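Local coordinates for protein NAD-dependent epimerase/dehydratase (Bacteroides thetaiotaomicron, PDB 3DHN) that probably binds NAD(P) through a Rossmann-type fold and may act as an oxidoreductase related to the epimerases and dehydratases, at residues G169-R174 with V194-A199; G111-L116 with P162-R167; D181-I186 with R214-Y219. One frame throughout, in Å; residues are numbered along the deposited sequence.

Contact 1: G169-R174 with V194-A199; sequences GVRTGR and VEDYAA
The first turn of helix 194-206 takes hold of the irregular loop 169-174 through two successive acidic side chains, Glu195 and Asp196, whose carboxylates receive three of the loop's backbone N-H groups. Asp196 does most of the work. Its OD1 accepts from Gly173 N at 2.8 Å with a nearly straight N-H...O angle of 160°. Its OD2 accepts twice from a single residue, from Thr172 N at 3.0 Å and from Thr172 OG1 at 2.7 Å, the two donors coming from opposite faces of the carboxylate plane. Tyr219 OH is a further partner of OD2, making this oxygen the meeting point of loop, helix and C-terminal strand region. So many donors, together with the N-terminal end of the helix, would be expected to stabilise negative charge on Asp196.

Thr172 OG1 also accepts from Arg174 N at 2.9 Å, which forms an ST turn: with chi1 at 74° the hydroxyl lies between its own backbone N and carbonyl carbon, where it can serve both this turn and Asp196. Gly173, within the turn, has a positive phi at which a beta carbon would jam against the preceding carbonyl oxygen.

At the other end of the loop, Glu195 folds back at chi2 and presents OE1 to Gly169 N, 2.8 Å away, 29° out of the carboxylate plane. A water donates to Gly169 O and, weakly, to Glu195 OE2. Between these two polar grips Arg171 runs extended beside the helix. Its CB packs on Glu195 CB, and its guanidinium turns one face to Ala199 CB, with NH2 to CB 3.6 Å, while NE makes a salt bridge to Glu23 of helix 14-25.

Contact 2: G111-L116 with P162-R167; sequences GGAGSL and PAADMR
A chi1 of -70° sets Leu116 CG beside its own backbone N, and an extended chi2 of 172° then carries CD1 to the carbonyl of Pro162, 3.7 Å from Pro162 O. Ala113 CB approaches the same oxygen, also at 3.7 Å, and lies equally close to Ala164 CA. Pro162 O is thus buried among methyl groups and has no hydrogen-bonding partner in the model. The two residues that meet it stand at either end of a type I beta turn, closed by Leu116 N donating to Ala113 O at 3.0 Å; the turn brings both methyls round to the proline.

On the other flank of Pro162, its ring meets the glycine pair. Pro162 CD abuts Gly111 O at 3.2 Å and CG follows at 3.7 Å, a close contact of two ring carbons with the carbonyl oxygen. Farther along, Ala113 CB and Ala164 CB approach to 4.3 Å.

Both segments leave the C-terminal ends of adjacent parallel strands, 106-110 and 156-161, the edge of the sheet where Rossmann folds generally bind their cofactor. Gly111 still pairs through its backbone with Phe160, and Gly112 O bonds to Ser161 OG. Pro162 is backed by Tyr197 of helix 194-206, while Leu116 rests on Arg214 and Thr216 of strand 213-218.

Contact 3: D181-I186 with R214-Y219; sequences DMIVDI and RFTIGY
Ile183 packs against Thr216 and Gly218 of strand 213-218, the strand that lies parallel to 156-161 and antiparallel to 176-178 in the mixed sheet of this Rossmann-type fold. Residues 181-185 run in nearly the same direction as 216-219, 10° apart, without joining the sheet.

The apolar contacts centre on Ile183, whose two branches spread along the strand. CG2, anti to the backbone N, lies against Gly218 O at 3.7 Å, whereas CG1 turns the other way to meet Thr216 CG2 at 4.0 Å. The CB itself sits 3.8 Å from Gly218 CA; a beta carbon on Gly218 would clash with it, which accounts for the close fit to a glycine. Thr216 CG2 also touches Asp181 O at 3.6 Å. An alanine in place of Ile183 would lose both branches and would probably open a gap over Gly218, leaving Thr216 CG2 without its apolar neighbour.

Polar linkage runs through one water. It accepts from Ile183 N at 2.9 Å and donates to Thr216 OG1 and to Ile217 O, the latter at 2.9 Å, so the two backbones are bridged beside the isoleucine. A chi1 of -171° turns the Thr216 hydroxyl to this water and to Ser161 O of strand 156-161, leaving CG2 for the isoleucine.

Beyond Gly218 the chains meet through backbone and beta carbon. Asp185 directs its carboxylate to Asn189 N in its own loop, while the Tyr219 ring meets His191 edge-to-face and its hydroxyl bonds to Asp196. Tyr219 O, buried with no hydrogen-bonding partner in the model, is left facing Asp185 CB at 3.8 Å.

From the N terminus, 111-116 follows strand 106-110, and contact 2 closes with 162-167 after the chain has passed through helix 135-149 and strand 156-161, a beta-alpha-beta crossover. Contact 1 opens next, at 169-174. Before it closes on helix 194-206, segment 181-186 begins contact 3, which closes only at strand 213-218; contacts 1 and 3 therefore cross, while contact 2 precedes both in series. Direct bonds join the three: Val194 N to Arg167 O between contacts 1 and 2, the Tyr219 hydroxyl between 1 and 3, and Ser115 OG to Arg214 NH1 between 2 and 3. Together they tie the post-strand loops to the last helix and strand.

Contact 1: G169-R174 with V194-A199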
ATOM      1  N   GLY A 169     -14.070  -4.864   7.281  1.00 35.40           N
ATOM      2  CA  GLY A 169     -14.772  -6.131   7.391  1.00 36.22           C
ATOM      3  C   GLY A 169     -14.193  -6.940   8.526  1.00 37.81           C
ATOM      4  O   GLY A 169     -13.933  -6.414   9.611  1.00 39.36           O
ATOM      5  N   VAL A 170     -13.973  -8.224   8.276  1.00 38.43           N
ATOM      6  CA  VAL A 170     -13.416  -9.116   9.283  1.00 38.20           C
ATOM      7  C   VAL A 170     -12.020  -9.559   8.872  1.00 37.68           C
ATOM      8  O   VAL A 170     -11.707  -9.617   7.685  1.00 37.48           O
ATOM      9  CB  VAL A 170     -14.289 -10.389   9.440  1.00 39.36           C
ATOM     10  CG1 VAL A 170     -13.681 -11.327  10.480  1.00 39.69           C
ATOM     11  CG2 VAL A 170     -15.717 -10.000   9.817  1.00 40.24           C
ATOM     12  N   ARG A 171     -11.183  -9.852   9.863  1.00 37.76           N
ATOM     13  CA  ARG A 171      -9.835 -10.357   9.626  1.00 38.42           C
ATOM     14  C   ARG A 171     -10.011 -11.874   9.633  1.00 37.63           C
ATOM     15  O   ARG A 171      -9.914 -12.513  10.674  1.00 37.80           O
ATOM     16  CB  ARG A 171      -8.886  -9.937  10.758  1.00 37.84           C
ATOM     17  CG  ARG A 171      -7.437 -10.390  10.561  1.00 40.64           C
ATOM     18  CD  ARG A 171      -6.557 -10.021  11.754  1.00 42.67           C
ATOM     19  NE  ARG A 171      -5.145 -10.334  11.528  1.00 47.50           N
ATOM     20  CZ  ARG A 171      -4.674 -11.552  11.281  1.00 48.74           C
ATOM     21  NH1 ARG A 171      -5.500 -12.588  11.226  1.00 51.42           N
ATOM     22  NH2 ARG A 171      -3.375 -11.741  11.084  1.00 48.98           N
ATOM     23  N   THR A 172     -10.289 -12.444   8.467  1.00 38.17           N
ATOM     24  CA  THR A 172     -10.514 -13.882   8.352  1.00 38.15           C
ATOM     25  C   THR A 172      -9.232 -14.699   8.275  1.00 38.53           C
ATOM     26  O   THR A 172      -9.162 -15.821   8.784  1.00 39.43           O
ATOM     27  CB  THR A 172     -11.346 -14.208   7.101  1.00 38.62           C
ATOM     28  OG1 THR A 172     -10.524 -14.068   5.935  1.00 37.55           O
ATOM     29  CG2 THR A 172     -12.528 -13.256   6.984  1.00 39.50           C
ATOM     30  N   GLY A 173      -8.216 -14.141   7.633  1.00 37.89           N
ATOM     31  CA  GLY A 173      -6.963 -14.852   7.490  1.00 37.62           C
ATOM     32  C   GLY A 173      -7.040 -15.804   6.306  1.00 37.63           C
ATOM     33  O   GLY A 173      -6.078 -16.505   6.006  1.00 39.40           O
ATOM     34  N   ARG A 174      -8.186 -15.830   5.628  1.00 36.15           N
ATOM     35  CA  ARG A 174      -8.367 -16.710   4.480  1.00 34.64           C
ATOM     36  C   ARG A 174      -8.665 -15.938   3.197  1.00 33.24           C
ATOM     37  O   ARG A 174      -9.660 -15.223   3.114  1.00 33.36           O
ATOM     38  CB  ARG A 174      -9.498 -17.709   4.746  1.00 34.53           C
ATOM     39  CG  ARG A 174      -9.228 -18.659   5.902  1.00 35.87           C
ATOM     40  CD  ARG A 174     -10.289 -19.754   5.980  1.00 39.95           C
ATOM     41  NE  ARG A 174     -10.043 -20.813   5.008  1.00 45.66           N
ATOM     42  CZ  ARG A 174     -10.812 -21.062   3.957  1.00 44.58           C
ATOM     43  NH1 ARG A 174     -11.889 -20.328   3.737  1.00 46.22           N
ATOM     44  NH2 ARG A 174     -10.503 -22.047   3.129  1.00 44.27           N
ATOM     45  N   VAL A 194     -10.382  -4.645   4.620  1.00 29.48           N
ATOM     46  CA  VAL A 194      -9.237  -3.799   4.919  1.00 27.24           C
ATOM     47  C   VAL A 194      -8.339  -4.523   5.920  1.00 27.01           C
ATOM     48  O   VAL A 194      -7.116  -4.468   5.825  1.00 25.59           O
ATOM     49  CB  VAL A 194      -9.688  -2.456   5.533  1.00 27.93           C
ATOM     50  CG1 VAL A 194      -8.502  -1.737   6.135  1.00 28.78           C
ATOM     51  CG2 VAL A 194     -10.326  -1.586   4.463  1.00 27.48           C
ATOM     52  N   GLU A 195      -8.955  -5.215   6.870  1.00 25.37           N
ATOM     53  CA  GLU A 195      -8.200  -5.944   7.880  1.00 27.50           C
ATOM     54  C   GLU A 195      -7.385  -7.099   7.273  1.00 27.30           C
ATOM     55  O   GLU A 195      -6.218  -7.292   7.625  1.00 26.51           O
ATOM     56  CB  GLU A 195      -9.146  -6.476   8.962  1.00 29.71           C
ATOM     57  CG  GLU A 195      -9.825  -5.396   9.813  1.00 31.86           C
ATOM     58  CD  GLU A 195     -10.845  -4.572   9.041  1.00 38.07           C
ATOM     59  OE1 GLU A 195     -11.404  -5.086   8.049  1.00 38.88           O
ATOM     60  OE2 GLU A 195     -11.106  -3.415   9.443  1.00 41.28           O
ATOM     61  N   ASP A 196      -7.986  -7.861   6.360  1.00 27.51           N
ATOM     62  CA  ASP A 196      -7.247  -8.967   5.738  1.00 28.22           C
ATOM     63  C   ASP A 196      -6.149  -8.465   4.808  1.00 28.31           C
ATOM     64  O   ASP A 196      -5.102  -9.114   4.667  1.00 28.89           O
ATOM     65  CB  ASP A 196      -8.182  -9.923   4.988  1.00 27.83           C
ATOM     66  CG  ASP A 196      -8.689 -11.056   5.874  1.00 30.79           C
ATOM     67  OD1 ASP A 196      -7.912 -11.520   6.742  1.00 30.88           O
ATOM     68  OD2 ASP A 196      -9.852 -11.497   5.700  1.00 33.12           O
ATOM     69  N   TYR A 197      -6.377  -7.311   4.179  1.00 27.54           N
ATOM     70  CA  TYR A 197      -5.368  -6.725   3.299  1.00 27.95           C
ATOM     71  C   TYR A 197      -4.152  -6.315   4.135  1.00 28.38           C
ATOM     72  O   TYR A 197      -3.001  -6.478   3.711  1.00 29.49           O
ATOM     73  CB  TYR A 197      -5.943  -5.507   2.558  1.00 26.33           C
ATOM     74  CG  TYR A 197      -4.913  -4.712   1.785  1.00 24.58           C
ATOM     75  CD1 TYR A 197      -4.115  -3.754   2.418  1.00 21.74           C
ATOM     76  CD2 TYR A 197      -4.717  -4.941   0.421  1.00 23.62           C
ATOM     77  CE1 TYR A 197      -3.142  -3.040   1.703  1.00 24.06           C
ATOM     78  CE2 TYR A 197      -3.757  -4.241  -0.300  1.00 23.09           C
ATOM     79  CZ  TYR A 197      -2.974  -3.288   0.342  1.00 27.74           C
ATOM     80  OH  TYR A 197      -2.039  -2.578  -0.386  1.00 24.52           O
ATOM     81  N   ALA A 198      -4.399  -5.786   5.328  1.00 28.97           N
ATOM     82  CA  ALA A 198      -3.304  -5.369   6.199  1.00 28.32           C
ATOM     83  C   ALA A 198      -2.521  -6.573   6.710  1.00 28.76           C
ATOM     84  O   ALA A 198      -1.287  -6.545   6.771  1.00 27.61           O
ATOM     85  CB  ALA A 198      -3.842  -4.561   7.376  1.00 27.96           C
ATOM     86  N   ALA A 199      -3.238  -7.627   7.089  1.00 27.92           N
ATOM     87  CA  ALA A 199      -2.589  -8.828   7.597  1.00 28.25           C
ATOM     88  C   ALA A 199      -1.631  -9.385   6.559  1.00 28.93           C
ATOM     89  O   ALA A 199      -0.534  -9.841   6.897  1.00 29.70           O
ATOM     90  CB  ALA A 199      -3.626  -9.880   7.962  1.00 27.45           C
TER
HETATM   91  O   HOH W   1     -14.023  -3.602  10.364  1.00 42.93           O

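Contact 2: G111-L116 with P162-R167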
ATOM      1  N   GLY A 111      -1.057  -0.276  -3.324  1.00 26.76           N
ATOM      2  CA  GLY A 111      -1.402   0.023  -4.699  1.00 25.55           C
ATOM      3  C   GLY A 111      -2.900   0.138  -4.926  1.00 26.66           C
ATOM      4  O   GLY A 111      -3.654   0.385  -3.992  1.00 27.19           O
ATOM      5  N   GLY A 112      -3.319  -0.037  -6.180  1.00 27.20           N
ATOM      6  CA  GLY A 112      -4.731   0.043  -6.529  1.00 25.48           C
ATOM      7  C   GLY A 112      -5.116  -1.136  -7.401  1.00 26.69           C
ATOM      8  O   GLY A 112      -4.269  -1.966  -7.719  1.00 27.11           O
ATOM      9  N   ALA A 113      -6.378  -1.210  -7.806  1.00 28.23           N
ATOM     10  CA  ALA A 113      -6.842  -2.313  -8.641  1.00 29.56           C
ATOM     11  C   ALA A 113      -6.852  -1.949 -10.123  1.00 29.72           C
ATOM     12  O   ALA A 113      -6.992  -2.820 -10.987  1.00 29.77           O
ATOM     13  CB  ALA A 113      -8.241  -2.741  -8.206  1.00 30.28           C
ATOM     14  N   GLY A 114      -6.690  -0.664 -10.410  1.00 29.12           N
ATOM     15  CA  GLY A 114      -6.710  -0.205 -11.787  1.00 29.33           C
ATOM     16  C   GLY A 114      -5.793  -0.919 -12.769  1.00 29.67           C
ATOM     17  O   GLY A 114      -6.190  -1.187 -13.907  1.00 28.10           O
ATOM     18  N   SER A 115      -4.566  -1.229 -12.350  1.00 29.23           N
ATOM     19  CA  SER A 115      -3.613  -1.890 -13.245  1.00 28.62           C
ATOM     20  C   SER A 115      -3.757  -3.402 -13.358  1.00 28.80           C
ATOM     21  O   SER A 115      -3.033  -4.039 -14.119  1.00 30.04           O
ATOM     22  CB  SER A 115      -2.178  -1.544 -12.832  1.00 28.80           C
ATOM     23  OG  SER A 115      -1.930  -1.902 -11.481  1.00 28.27           O
ATOM     24  N   LEU A 116      -4.686  -3.976 -12.601  1.00 27.73           N
ATOM     25  CA  LEU A 116      -4.907  -5.416 -12.640  1.00 28.68           C
ATOM     26  C   LEU A 116      -5.634  -5.807 -13.923  1.00 28.86           C
ATOM     27  O   LEU A 116      -6.426  -5.028 -14.453  1.00 28.71           O
ATOM     28  CB  LEU A 116      -5.740  -5.861 -11.427  1.00 27.54           C
ATOM     29  CG  LEU A 116      -5.071  -5.810 -10.044  1.00 28.69           C
ATOM     30  CD1 LEU A 116      -6.108  -6.084  -8.960  1.00 28.96           C
ATOM     31  CD2 LEU A 116      -3.945  -6.843  -9.974  1.00 26.47           C
ATOM     32  N   PRO A 162      -4.823  -4.089  -4.058  1.00 27.37           N
ATOM     33  CA  PRO A 162      -5.953  -4.680  -3.328  1.00 27.59           C
ATOM     34  C   PRO A 162      -7.020  -5.121  -4.328  1.00 27.99           C
ATOM     35  O   PRO A 162      -6.884  -4.870  -5.524  1.00 25.81           O
ATOM     36  CB  PRO A 162      -6.460  -3.517  -2.478  1.00 29.47           C
ATOM     37  CG  PRO A 162      -6.141  -2.312  -3.344  1.00 30.18           C
ATOM     38  CD  PRO A 162      -4.747  -2.634  -3.827  1.00 26.24           C
ATOM     39  N   ALA A 163      -8.078  -5.764  -3.842  1.00 27.59           N
ATOM     40  CA  ALA A 163      -9.185  -6.188  -4.701  1.00 29.38           C
ATOM     41  C   ALA A 163      -9.947  -4.928  -5.129  1.00 30.27           C
ATOM     42  O   ALA A 163      -9.841  -3.890  -4.476  1.00 29.44           O
ATOM     43  CB  ALA A 163     -10.121  -7.132  -3.937  1.00 27.17           C
ATOM     44  N   ALA A 164     -10.725  -5.020  -6.205  1.00 31.55           N
ATOM     45  CA  ALA A 164     -11.469  -3.860  -6.707  1.00 33.43           C
ATOM     46  C   ALA A 164     -12.350  -3.175  -5.664  1.00 33.57           C
ATOM     47  O   ALA A 164     -12.503  -1.955  -5.689  1.00 33.85           O
ATOM     48  CB  ALA A 164     -12.308  -4.253  -7.925  1.00 33.34           C
ATOM     49  N   ASP A 165     -12.909  -3.948  -4.740  1.00 33.79           N
ATOM     50  CA  ASP A 165     -13.773  -3.397  -3.699  1.00 35.83           C
ATOM     51  C   ASP A 165     -13.247  -3.748  -2.302  1.00 35.88           C
ATOM     52  O   ASP A 165     -13.404  -4.878  -1.833  1.00 36.42           O
ATOM     53  CB  ASP A 165     -15.197  -3.927  -3.891  1.00 37.27           C
ATOM     54  CG  ASP A 165     -16.164  -3.435  -2.833  1.00 42.08           C
ATOM     55  OD1 ASP A 165     -16.004  -2.294  -2.351  1.00 46.38           O
ATOM     56  OD2 ASP A 165     -17.105  -4.190  -2.498  1.00 44.69           O
HETATM   57  N   MSE A 166     -12.614  -2.776  -1.652  1.00 34.53           N
HETATM   58  CA  MSE A 166     -12.051  -2.970  -0.315  1.00 35.53           C
HETATM   59  C   MSE A 166     -12.719  -2.076   0.732  1.00 35.17           C
HETATM   60  O   MSE A 166     -12.741  -0.853   0.592  1.00 35.17           O
HETATM   61  CB  MSE A 166     -10.542  -2.702  -0.336  1.00 34.47           C
HETATM   62  CG  MSE A 166      -9.892  -2.740   1.042  1.00 35.71           C
HETATM   63 SE   MSE A 166      -7.959  -2.818   0.983  1.00 45.95          SE
HETATM   64  CE  MSE A 166      -7.620  -1.225  -0.075  1.00 37.08           C
ATOM     65  N   ARG A 167     -13.246  -2.696   1.785  1.00 35.16           N
ATOM     66  CA  ARG A 167     -13.939  -1.968   2.848  1.00 36.44           C
ATOM     67  C   ARG A 167     -13.672  -2.628   4.193  1.00 35.21           C
ATOM     68  O   ARG A 167     -13.144  -3.746   4.259  1.00 36.18           O
ATOM     69  CB  ARG A 167     -15.452  -1.986   2.608  1.00 38.27           C
ATOM     70  CG  ARG A 167     -15.853  -2.153   1.151  1.00 44.01           C
ATOM     71  CD  ARG A 167     -17.125  -2.987   1.013  1.00 51.50           C
ATOM     72  NE  ARG A 167     -18.285  -2.177   0.657  1.00 57.41           N
ATOM     73  CZ  ARG A 167     -19.488  -2.674   0.378  1.00 60.99           C
ATOM     74  NH1 ARG A 167     -19.689  -3.986   0.414  1.00 60.85           N
ATOM     75  NH2 ARG A 167     -20.489  -1.860   0.069  1.00 61.39           N
TER

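Contact 3: D181-I186 with R214-Y219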
ATOM      1  N   ASP A 181      -3.428 -10.799 -12.301  1.00 31.69           N
ATOM      2  CA  ASP A 181      -4.840 -10.921 -12.667  1.00 33.16           C
ATOM      3  C   ASP A 181      -5.737 -10.638 -11.481  1.00 31.33           C
ATOM      4  O   ASP A 181      -5.467 -11.094 -10.374  1.00 30.44           O
ATOM      5  CB  ASP A 181      -5.162 -12.324 -13.184  1.00 35.07           C
ATOM      6  CG  ASP A 181      -4.565 -12.597 -14.542  1.00 39.41           C
ATOM      7  OD1 ASP A 181      -4.288 -11.627 -15.283  1.00 42.60           O
ATOM      8  OD2 ASP A 181      -4.388 -13.788 -14.872  1.00 47.33           O
HETATM    9  N   MSE A 182      -6.813  -9.900 -11.718  1.00 32.40           N
HETATM   10  CA  MSE A 182      -7.761  -9.580 -10.660  1.00 33.79           C
HETATM   11  C   MSE A 182      -8.381 -10.863 -10.095  1.00 32.39           C
HETATM   12  O   MSE A 182      -8.750 -11.771 -10.852  1.00 32.42           O
HETATM   13  CB  MSE A 182      -8.857  -8.653 -11.202  1.00 35.81           C
HETATM   14  CG  MSE A 182      -9.933  -8.287 -10.174  1.00 42.81           C
HETATM   15 SE   MSE A 182     -11.093  -6.841 -10.786  1.00 55.43          SE
HETATM   16  CE  MSE A 182      -9.867  -5.382 -10.502  1.00 57.42           C
ATOM     17  N   ILE A 183      -8.481 -10.939  -8.772  1.00 29.50           N
ATOM     18  CA  ILE A 183      -9.051 -12.109  -8.102  1.00 30.02           C
ATOM     19  C   ILE A 183     -10.554 -11.931  -7.869  1.00 30.62           C
ATOM     20  O   ILE A 183     -10.977 -10.979  -7.206  1.00 27.95           O
ATOM     21  CB  ILE A 183      -8.387 -12.355  -6.714  1.00 28.64           C
ATOM     22  CG1 ILE A 183      -6.864 -12.470  -6.857  1.00 28.33           C
ATOM     23  CG2 ILE A 183      -8.974 -13.609  -6.079  1.00 26.84           C
ATOM     24  CD1 ILE A 183      -6.399 -13.565  -7.812  1.00 29.65           C
ATOM     25  N   VAL A 184     -11.356 -12.847  -8.401  1.00 32.73           N
ATOM     26  CA  VAL A 184     -12.805 -12.764  -8.232  1.00 34.53           C
ATOM     27  C   VAL A 184     -13.363 -14.005  -7.552  1.00 35.72           C
ATOM     28  O   VAL A 184     -12.754 -15.074  -7.594  1.00 35.00           O
ATOM     29  CB  VAL A 184     -13.530 -12.595  -9.592  1.00 34.45           C
ATOM     30  CG1 VAL A 184     -13.030 -11.343 -10.304  1.00 34.53           C
ATOM     31  CG2 VAL A 184     -13.310 -13.828 -10.458  1.00 37.42           C
ATOM     32  N   ASP A 185     -14.521 -13.857  -6.919  1.00 37.67           N
ATOM     33  CA  ASP A 185     -15.165 -14.980  -6.256  1.00 40.10           C
ATOM     34  C   ASP A 185     -16.084 -15.694  -7.247  1.00 41.96           C
ATOM     35  O   ASP A 185     -16.122 -15.355  -8.431  1.00 41.27           O
ATOM     36  CB  ASP A 185     -15.967 -14.501  -5.037  1.00 40.76           C
ATOM     37  CG  ASP A 185     -17.074 -13.531  -5.406  1.00 41.63           C
ATOM     38  OD1 ASP A 185     -17.387 -13.415  -6.608  1.00 41.39           O
ATOM     39  OD2 ASP A 185     -17.634 -12.893  -4.485  1.00 41.39           O
ATOM     40  N   ILE A 186     -16.819 -16.689  -6.758  1.00 44.20           N
ATOM     41  CA  ILE A 186     -17.734 -17.473  -7.586  1.00 45.74           C
ATOM     42  C   ILE A 186     -18.785 -16.619  -8.291  1.00 46.14           C
ATOM     43  O   ILE A 186     -19.217 -16.933  -9.398  1.00 46.21           O
ATOM     44  CB  ILE A 186     -18.446 -18.553  -6.725  1.00 47.39           C
ATOM     45  CG1 ILE A 186     -19.660 -19.125  -7.469  1.00 48.94           C
ATOM     46  CG2 ILE A 186     -18.855 -17.957  -5.384  1.00 46.02           C
ATOM     47  CD1 ILE A 186     -19.307 -20.095  -8.577  1.00 55.11           C
ATOM     48  N   ARG A 214       4.652  -6.533  -8.385  1.00 25.16           N
ATOM     49  CA  ARG A 214       3.317  -6.314  -7.850  1.00 24.03           C
ATOM     50  C   ARG A 214       2.657  -7.657  -7.574  1.00 24.52           C
ATOM     51  O   ARG A 214       2.946  -8.650  -8.256  1.00 23.10           O
ATOM     52  CB  ARG A 214       2.474  -5.534  -8.874  1.00 25.25           C
ATOM     53  CG  ARG A 214       0.999  -5.304  -8.491  1.00 27.49           C
ATOM     54  CD  ARG A 214       0.087  -6.425  -8.998  1.00 28.95           C
ATOM     55  NE  ARG A 214      -0.033  -6.437 -10.455  1.00 25.90           N
ATOM     56  CZ  ARG A 214      -0.715  -5.550 -11.176  1.00 30.55           C
ATOM     57  NH1 ARG A 214      -1.367  -4.557 -10.584  1.00 25.86           N
ATOM     58  NH2 ARG A 214      -0.726  -5.643 -12.502  1.00 23.73           N
ATOM     59  N   PHE A 215       1.808  -7.700  -6.546  1.00 22.06           N
ATOM     60  CA  PHE A 215       1.027  -8.897  -6.267  1.00 23.38           C
ATOM     61  C   PHE A 215      -0.352  -8.422  -5.825  1.00 24.86           C
ATOM     62  O   PHE A 215      -0.551  -7.220  -5.583  1.00 24.55           O
ATOM     63  CB  PHE A 215       1.706  -9.855  -5.253  1.00 22.89           C
ATOM     64  CG  PHE A 215       1.667  -9.410  -3.815  1.00 27.17           C
ATOM     65  CD1 PHE A 215       2.470  -8.368  -3.359  1.00 28.73           C
ATOM     66  CD2 PHE A 215       0.890 -10.107  -2.892  1.00 29.31           C
ATOM     67  CE1 PHE A 215       2.501  -8.034  -2.002  1.00 28.32           C
ATOM     68  CE2 PHE A 215       0.915  -9.780  -1.543  1.00 27.97           C
ATOM     69  CZ  PHE A 215       1.725  -8.741  -1.096  1.00 29.13           C
ATOM     70  N   THR A 216      -1.317  -9.338  -5.756  1.00 24.82           N
ATOM     71  CA  THR A 216      -2.673  -8.955  -5.413  1.00 26.32           C
ATOM     72  C   THR A 216      -3.385  -9.945  -4.496  1.00 26.93           C
ATOM     73  O   THR A 216      -2.856 -11.011  -4.173  1.00 26.74           O
ATOM     74  CB  THR A 216      -3.494  -8.722  -6.716  1.00 26.86           C
ATOM     75  OG1 THR A 216      -4.768  -8.145  -6.401  1.00 30.70           O
ATOM     76  CG2 THR A 216      -3.692 -10.043  -7.463  1.00 29.47           C
ATOM     77  N   ILE A 217      -4.600  -9.590  -4.094  1.00 26.18           N
ATOM     78  CA  ILE A 217      -5.360 -10.405  -3.161  1.00 25.30           C
ATOM     79  C   ILE A 217      -6.859 -10.332  -3.450  1.00 26.90           C
ATOM     80  O   ILE A 217      -7.329  -9.398  -4.112  1.00 24.92           O
ATOM     81  CB  ILE A 217      -5.092  -9.897  -1.708  1.00 26.56           C
ATOM     82  CG1 ILE A 217      -5.735 -10.817  -0.677  1.00 27.28           C
ATOM     83  CG2 ILE A 217      -5.647  -8.467  -1.542  1.00 27.79           C
ATOM     84  CD1 ILE A 217      -5.341 -10.485   0.763  1.00 24.18           C
ATOM     85  N   GLY A 218      -7.603 -11.310  -2.940  1.00 27.22           N
ATOM     86  CA  GLY A 218      -9.045 -11.325  -3.136  1.00 28.65           C
ATOM     87  C   GLY A 218      -9.702 -12.540  -2.512  1.00 29.06           C
ATOM     88  O   GLY A 218      -9.062 -13.577  -2.363  1.00 30.17           O
ATOM     89  N   TYR A 219     -10.973 -12.421  -2.136  1.00 29.32           N
ATOM     90  CA  TYR A 219     -11.698 -13.547  -1.552  1.00 27.30           C
ATOM     91  C   TYR A 219     -12.163 -14.509  -2.649  1.00 28.59           C
ATOM     92  O   TYR A 219     -12.389 -14.100  -3.791  1.00 27.78           O
ATOM     93  CB  TYR A 219     -12.924 -13.068  -0.766  1.00 25.69           C
ATOM     94  CG  TYR A 219     -12.620 -12.407   0.562  1.00 24.72           C
ATOM     95  CD1 TYR A 219     -11.738 -12.995   1.473  1.00 24.25           C
ATOM     96  CD2 TYR A 219     -13.253 -11.212   0.928  1.00 24.86           C
ATOM     97  CE1 TYR A 219     -11.492 -12.405   2.721  1.00 24.06           C
ATOM     98  CE2 TYR A 219     -13.020 -10.621   2.163  1.00 23.24           C
ATOM     99  CZ  TYR A 219     -12.139 -11.216   3.053  1.00 25.30           C
ATOM    100  OH  TYR A 219     -11.889 -10.613   4.265  1.00 27.55           O
TER
HETATM  101  O   HOH W   2      -7.593  -8.863  -6.960  1.00 27.83           O